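Local coordinates for protein N-methyltransferase (Streptoalloteichus sp. ATCC 53650, PDB 5BSZ) that probably transfers a methyl group from S-adenosylmethionine to the amino nitrogen of a trideoxysugar used to build kedarcidin, at residues A34-R39 against V233-R238; C113-I118 against V145-W150. All coordinates share one frame; numbering follows the deposited sequence.

Interaction 1 of 2, residues A34-R39 against V233-R238; sequences AEWVRR and VGQPRR. With THM (thymidine), chain G.
The indole of W36 lies with one face over the backbone of G234, whose CA sits 3.3 Å from the centroid of the six-membered ring and only 3° off its normal, a CH-pi contact. In this Rossmann-like methyltransferase fold it pins helix 30-44 to the loop joining antiparallel strands 225-230 and 240-245. The backbone N of G234 rests over the same face, 3.4 Å from W36 CE2. With phi at 75°, G234 holds a conformation in which a side chain would collide with the preceding carbonyl. Flanking residues extend the overlap: V233 CB approaches W36 CD1 at 4.1 Å, and Q235 CG reaches W36 CH2 at 4.0 Å. One turn along the helix, R39 leaves with CG anti to its backbone N (chi1 -179°), which carries its guanidinium across V233; CG1 of that valine lies over the guanidinium face, 3.9 Å from R39 NE. This buried NE has no polar partner in the model, whereas R39 NH1 forms a salt bridge with D232. Farther along the loop, R237 NH1 donates to thymidine O4 at 3.3 Å, the oxygen lying near the guanidinium plane.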
# COMPACT_ATOMS: atom_id res chain seq x y z
N ALA A 34 -2.01 -15.52 34.47
CA ALA A 34 -1.16 -16.53 35.09
C ALA A 34 -1.79 -17.07 36.37
O ALA A 34 -1.77 -18.26 36.66
CB ALA A 34 0.22 -15.97 35.35
N GLU A 35 -2.40 -16.17 37.13
CA GLU A 35 -3.13 -16.55 38.34
C GLU A 35 -4.29 -17.50 38.08
O GLU A 35 -4.48 -18.49 38.85
CB GLU A 35 -3.52 -15.28 39.12
CG GLU A 35 -4.36 -15.48 40.38
CD GLU A 35 -3.73 -16.44 41.37
OE1 GLU A 35 -4.51 -17.12 42.08
OE2 GLU A 35 -2.48 -16.63 41.35
N TRP A 36 -5.09 -17.24 37.04
CA TRP A 36 -6.10 -18.25 36.69
C TRP A 36 -5.52 -19.65 36.58
O TRP A 36 -6.07 -20.61 37.11
CB TRP A 36 -6.80 -18.01 35.36
CG TRP A 36 -7.44 -16.68 35.16
CD1 TRP A 36 -7.92 -15.84 36.12
CD2 TRP A 36 -7.66 -16.05 33.89
NE1 TRP A 36 -8.40 -14.69 35.52
CE2 TRP A 36 -8.29 -14.80 34.16
CE3 TRP A 36 -7.41 -16.41 32.56
CZ2 TRP A 36 -8.67 -13.93 33.15
CZ3 TRP A 36 -7.79 -15.52 31.55
CH2 TRP A 36 -8.42 -14.31 31.85
N VAL A 37 -4.44 -19.76 35.83
CA VAL A 37 -3.83 -21.06 35.56
C VAL A 37 -3.34 -21.68 36.89
O VAL A 37 -3.67 -22.82 37.21
CB VAL A 37 -2.62 -20.93 34.59
CG1 VAL A 37 -1.93 -22.29 34.42
CG2 VAL A 37 -3.08 -20.40 33.23
N ARG A 38 -2.59 -20.91 37.67
CA ARG A 38 -2.01 -21.39 38.93
C ARG A 38 -3.11 -21.98 39.84
O ARG A 38 -3.02 -23.09 40.37
CB ARG A 38 -1.26 -20.26 39.65
CG ARG A 38 -0.71 -20.66 41.03
CD ARG A 38 -0.38 -19.47 41.93
NE ARG A 38 -1.63 -19.00 42.51
CZ ARG A 38 -2.27 -19.63 43.50
NH1 ARG A 38 -1.73 -20.67 44.14
NH2 ARG A 38 -3.46 -19.17 43.88
N ARG A 39 -4.18 -21.21 39.96
CA ARG A 39 -5.28 -21.51 40.86
C ARG A 39 -6.02 -22.75 40.43
O ARG A 39 -6.26 -23.65 41.25
CB ARG A 39 -6.23 -20.30 40.93
CG ARG A 39 -7.42 -20.42 41.85
CD ARG A 39 -8.42 -19.30 41.59
NE ARG A 39 -9.75 -19.89 41.45
CZ ARG A 39 -10.89 -19.29 41.78
NH1 ARG A 39 -12.04 -19.94 41.61
NH2 ARG A 39 -10.90 -18.05 42.25
N VAL A 233 -13.27 -18.00 36.52
CA VAL A 233 -11.93 -17.59 36.11
C VAL A 233 -12.01 -17.39 34.61
O VAL A 233 -13.02 -17.74 34.01
CB VAL A 233 -10.89 -18.71 36.39
CG1 VAL A 233 -10.42 -18.65 37.84
CG2 VAL A 233 -11.45 -20.10 36.08
N GLY A 234 -10.95 -16.88 34.00
CA GLY A 234 -11.05 -16.52 32.57
C GLY A 234 -11.86 -15.24 32.38
O GLY A 234 -12.23 -14.62 33.35
N GLN A 235 -12.06 -14.82 31.13
CA GLN A 235 -12.79 -13.61 30.81
C GLN A 235 -14.28 -13.84 31.05
O GLN A 235 -14.78 -15.00 30.94
CB GLN A 235 -12.51 -13.18 29.36
CG GLN A 235 -11.02 -12.94 29.09
CD GLN A 235 -10.67 -12.11 27.88
OE1 GLN A 235 -9.57 -12.23 27.29
NE2 GLN A 235 -11.59 -11.23 27.51
N PRO A 236 -14.98 -12.76 31.43
CA PRO A 236 -16.44 -12.85 31.56
C PRO A 236 -17.09 -13.35 30.28
O PRO A 236 -16.68 -12.94 29.20
CB PRO A 236 -16.84 -11.40 31.85
CG PRO A 236 -15.67 -10.87 32.61
CD PRO A 236 -14.49 -11.45 31.89
N ARG A 237 -18.04 -14.26 30.45
CA ARG A 237 -18.87 -14.83 29.41
C ARG A 237 -18.07 -15.81 28.59
O ARG A 237 -18.58 -16.46 27.69
CB ARG A 237 -19.49 -13.76 28.48
CG ARG A 237 -20.06 -12.52 29.14
CD ARG A 237 -21.23 -11.98 28.32
NE ARG A 237 -20.80 -11.66 26.97
CZ ARG A 237 -21.51 -11.78 25.85
NH1 ARG A 237 -20.92 -11.46 24.70
NH2 ARG A 237 -22.78 -12.18 25.85
N ARG A 238 -16.79 -16.00 28.88
CA ARG A 238 -16.23 -17.22 28.30
C ARG A 238 -15.59 -18.25 29.18
O ARG A 238 -15.65 -19.41 28.86
CB ARG A 238 -15.33 -17.00 27.09
CG ARG A 238 -14.20 -16.05 27.26
CD ARG A 238 -13.46 -15.98 25.91
NE ARG A 238 -12.05 -15.83 26.31
CZ ARG A 238 -11.09 -15.20 25.65
NH1 ARG A 238 -11.35 -14.57 24.51
NH2 ARG A 238 -9.85 -15.27 26.12
O5' THM G . -10.27 -8.08 22.42
C5' THM G . -11.19 -7.56 21.44
C4' THM G . -11.95 -8.69 20.73
O4' THM G . -12.74 -9.22 21.79
C3' THM G . -12.95 -8.28 19.61
O3' THM G . -12.66 -8.95 18.36
C2' THM G . -14.37 -8.62 20.09
C1' THM G . -14.06 -9.50 21.31
N1 THM G . -14.97 -9.57 22.47
C2 THM G . -16.03 -10.45 22.20
O2 THM G . -16.05 -10.93 21.06
N3 THM G . -16.98 -10.74 23.08
C4 THM G . -16.94 -10.23 24.31
O4 THM G . -17.84 -10.53 25.16
C5 THM G . -15.82 -9.32 24.63
C5M THM G . -15.85 -8.77 26.03
C6 THM G . -14.84 -9.03 23.69

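Interaction 2 of 2, residues C113-I118 against V145-W150. With THM (thymidine), chain G; SAH (S-adenosyl-L-homocysteine), chain B.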
# COMPACT_ATOMS: atom_id res chain seq x y z
N CYS A 113 -2.90 -23.39 27.24
CA CYS A 113 -2.86 -22.67 25.98
C CYS A 113 -3.77 -21.44 26.14
O CYS A 113 -4.98 -21.60 26.37
CB CYS A 113 -3.38 -23.60 24.90
SG CYS A 113 -3.35 -22.89 23.24
N LEU A 114 -3.18 -20.26 26.09
CA LEU A 114 -3.83 -19.08 26.62
C LEU A 114 -4.26 -18.09 25.54
O LEU A 114 -3.77 -18.15 24.41
CB LEU A 114 -2.91 -18.40 27.62
CG LEU A 114 -2.54 -19.25 28.82
CD1 LEU A 114 -1.60 -18.49 29.74
CD2 LEU A 114 -3.77 -19.69 29.60
N THR A 115 -5.11 -17.15 25.94
CA THR A 115 -5.61 -16.05 25.13
C THR A 115 -6.19 -16.42 23.79
O THR A 115 -6.01 -15.73 22.81
CB THR A 115 -4.54 -14.95 25.01
OG1 THR A 115 -3.45 -15.44 24.24
CG2 THR A 115 -4.01 -14.71 26.31
N GLY A 116 -6.96 -17.50 23.78
CA GLY A 116 -7.64 -17.98 22.61
C GLY A 116 -6.81 -18.59 21.53
O GLY A 116 -7.32 -18.75 20.41
N SER A 117 -5.53 -18.86 21.81
CA SER A 117 -4.60 -19.32 20.80
C SER A 117 -5.01 -20.66 20.17
O SER A 117 -4.73 -20.91 18.99
CB SER A 117 -3.20 -19.44 21.38
OG SER A 117 -2.72 -18.15 21.71
N ILE A 118 -5.80 -21.44 20.90
CA ILE A 118 -6.21 -22.72 20.38
C ILE A 118 -7.11 -22.59 19.14
O ILE A 118 -7.19 -23.52 18.37
CB ILE A 118 -6.79 -23.74 21.43
CG1 ILE A 118 -6.49 -25.19 20.92
CG2 ILE A 118 -8.23 -23.49 21.76
CD1 ILE A 118 -6.61 -26.27 21.97
N VAL A 145 -5.42 -26.76 30.79
CA VAL A 145 -6.15 -25.48 30.89
C VAL A 145 -6.18 -24.75 29.54
O VAL A 145 -5.16 -24.31 28.99
CB VAL A 145 -5.54 -24.54 31.94
CG1 VAL A 145 -6.34 -23.30 32.17
CG2 VAL A 145 -5.32 -25.24 33.28
N ILE A 146 -7.39 -24.57 29.03
CA ILE A 146 -7.61 -23.82 27.76
C ILE A 146 -8.39 -22.55 28.02
O ILE A 146 -9.48 -22.59 28.64
CB ILE A 146 -8.40 -24.68 26.78
CG1 ILE A 146 -7.62 -25.95 26.46
CG2 ILE A 146 -8.73 -23.89 25.52
CD1 ILE A 146 -8.43 -26.98 25.69
N ASP A 147 -7.76 -21.43 27.67
CA ASP A 147 -8.40 -20.13 27.63
C ASP A 147 -8.95 -19.99 26.21
O ASP A 147 -8.22 -19.69 25.27
CB ASP A 147 -7.38 -19.02 27.93
CG ASP A 147 -7.99 -17.61 27.93
OD1 ASP A 147 -9.25 -17.49 27.92
OD2 ASP A 147 -7.20 -16.62 27.89
N PRO A 148 -10.23 -20.32 26.03
CA PRO A 148 -10.82 -20.44 24.71
C PRO A 148 -10.96 -19.07 24.05
O PRO A 148 -10.89 -18.04 24.73
CB PRO A 148 -12.21 -21.04 25.00
CG PRO A 148 -12.57 -20.41 26.29
CD PRO A 148 -11.27 -20.38 27.07
N TRP A 149 -11.08 -19.07 22.74
CA TRP A 149 -11.54 -17.85 22.03
C TRP A 149 -13.06 -17.83 22.17
O TRP A 149 -13.66 -18.77 22.79
CB TRP A 149 -11.09 -17.93 20.56
CG TRP A 149 -11.46 -16.72 19.73
CD1 TRP A 149 -12.21 -16.74 18.59
CD2 TRP A 149 -11.15 -15.34 19.98
NE1 TRP A 149 -12.38 -15.48 18.12
CE2 TRP A 149 -11.75 -14.59 18.95
CE3 TRP A 149 -10.43 -14.66 20.95
CZ2 TRP A 149 -11.65 -13.20 18.88
CZ3 TRP A 149 -10.31 -13.28 20.85
CH2 TRP A 149 -10.95 -12.56 19.85
N TRP A 150 -13.67 -16.73 21.69
CA TRP A 150 -15.12 -16.56 21.66
C TRP A 150 -15.85 -17.63 20.88
O TRP A 150 -15.27 -18.30 20.02
CB TRP A 150 -15.53 -15.13 21.26
CG TRP A 150 -14.86 -14.09 22.11
CD1 TRP A 150 -13.74 -13.33 21.78
CD2 TRP A 150 -15.18 -13.73 23.46
NE1 TRP A 150 -13.37 -12.50 22.85
CE2 TRP A 150 -14.25 -12.73 23.88
CE3 TRP A 150 -16.18 -14.14 24.36
CZ2 TRP A 150 -14.30 -12.17 25.17
CZ3 TRP A 150 -16.23 -13.56 25.63
CH2 TRP A 150 -15.31 -12.59 26.01
O5' THM G . -10.27 -8.08 22.42
C5' THM G . -11.19 -7.56 21.44
C4' THM G . -11.95 -8.69 20.73
O4' THM G . -12.74 -9.22 21.79
C3' THM G . -12.95 -8.28 19.61
O3' THM G . -12.66 -8.95 18.36
C2' THM G . -14.37 -8.62 20.09
C1' THM G . -14.06 -9.50 21.31
N1 THM G . -14.97 -9.57 22.47
C2 THM G . -16.03 -10.45 22.20
O2 THM G . -16.05 -10.93 21.06
N3 THM G . -16.98 -10.74 23.08
C4 THM G . -16.94 -10.23 24.31
O4 THM G . -17.84 -10.53 25.16
C5 THM G . -15.82 -9.32 24.63
C5M THM G . -15.85 -8.77 26.03
C6 THM G . -14.84 -9.03 23.69
N SAH B . -0.46 -17.43 24.50
CA SAH B . 0.23 -16.15 24.09
CB SAH B . 0.32 -15.94 22.56
CG SAH B . -0.58 -14.97 21.84
SD SAH B . -0.38 -14.77 20.10
C SAH B . -0.43 -15.08 24.90
O SAH B . -1.44 -15.25 25.57
OXT SAH B . 0.14 -14.04 25.03
C5' SAH B . -0.66 -16.36 19.39
C4' SAH B . 0.68 -17.12 19.26
O4' SAH B . 0.47 -18.44 18.74
C3' SAH B . 1.64 -16.47 18.26
O3' SAH B . 2.85 -16.19 18.96
C2' SAH B . 1.93 -17.49 17.17
O2' SAH B . 3.31 -17.48 16.74
C1' SAH B . 1.51 -18.77 17.84
N9 SAH B . 1.05 -19.84 16.93
C8 SAH B . 0.25 -19.71 15.83
N7 SAH B . 0.07 -20.91 15.23
C5 SAH B . 0.81 -21.80 15.95
C6 SAH B . 1.07 -23.24 15.84
N6 SAH B . 0.46 -23.87 14.82
N1 SAH B . 1.85 -23.80 16.80
C2 SAH B . 2.44 -23.09 17.77
N3 SAH B . 2.25 -21.77 17.94
C4 SAH B . 1.46 -21.10 17.08
O HOH W 1 -6.34 -21.06 23.86
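C113 and V145 begin the backbone pairing, C113 N donating to V145 O at 3.0 Å. D147 N then returns a bond to C113 O at 3.1 Å, so C113 bridges two residues of its parallel neighbour, opposite I146. Beyond the strand ends D147 takes over: its carbonyl O accepts from G116 N at 2.9 Å, and its OD2 accepts from T115 N. The carboxylate is swung there by a CG anti to the backbone N (chi1 -179°), and the amide meets OD2 from above the carboxylate plane rather than within it; OD1 turns to R238. A water donates to C113 O and D147 O and accepts from I118 N, joining all three.

Residues L114 to S117 form a type I' turn, in which S117 OG and S117 N both donate to L114 O. This is the loop after the fourth strand of the Rossmann-like methyltransferase sheet, at the carboxyl end where the cofactor product binds: S117 OG lies 3.6 Å from S-adenosylhomocysteine C5', and the amino N of that ligand reaches L114 O in a weak bond.

Apolar contacts are fewer. I118 CG2 meets I146 CG2 at 3.8 Å, the two side chains crossing at about a right angle, with I118 also packed on helix 124-135, while L114 CD2 touches D147 CB.

Aromatic contacts serve the thymidine. W150 lies nearly parallel over the base, thymidine N3 above the centre of its ring system and W150 CZ2 3.3 Å from C5. A serine in place of W150 would probably leave that face of the thymine uncovered and R238 without its cation-pi partner. W149 CH2 approaches the sugar at thymidine C4', and its NE1 is tied to S185 OG.

In the fold
The centres of the two interactions are 10 Å apart, and interaction 2 is nested within the loop that interaction 1 closes along the chain. Both are built around the same mixed sheet: interaction 2 joins the ends of central strands 110-113 and 143-146, whereas interaction 1 packs helix 30-44 on the connection leading into strand 240-245, the antiparallel neighbour of 143-146. R238 links them directly, its NH2 forming a 2.9 Å salt bridge with D147 OD1. Thymidine is touched from both, by R237 and by W149 and W150, while 113-118 borders S-adenosylhomocysteine. Interaction 2 thus spans the cofactor and thymidine pockets and interaction 1 adds to the thymidine side, consistent with binding of a nucleotide-linked sugar.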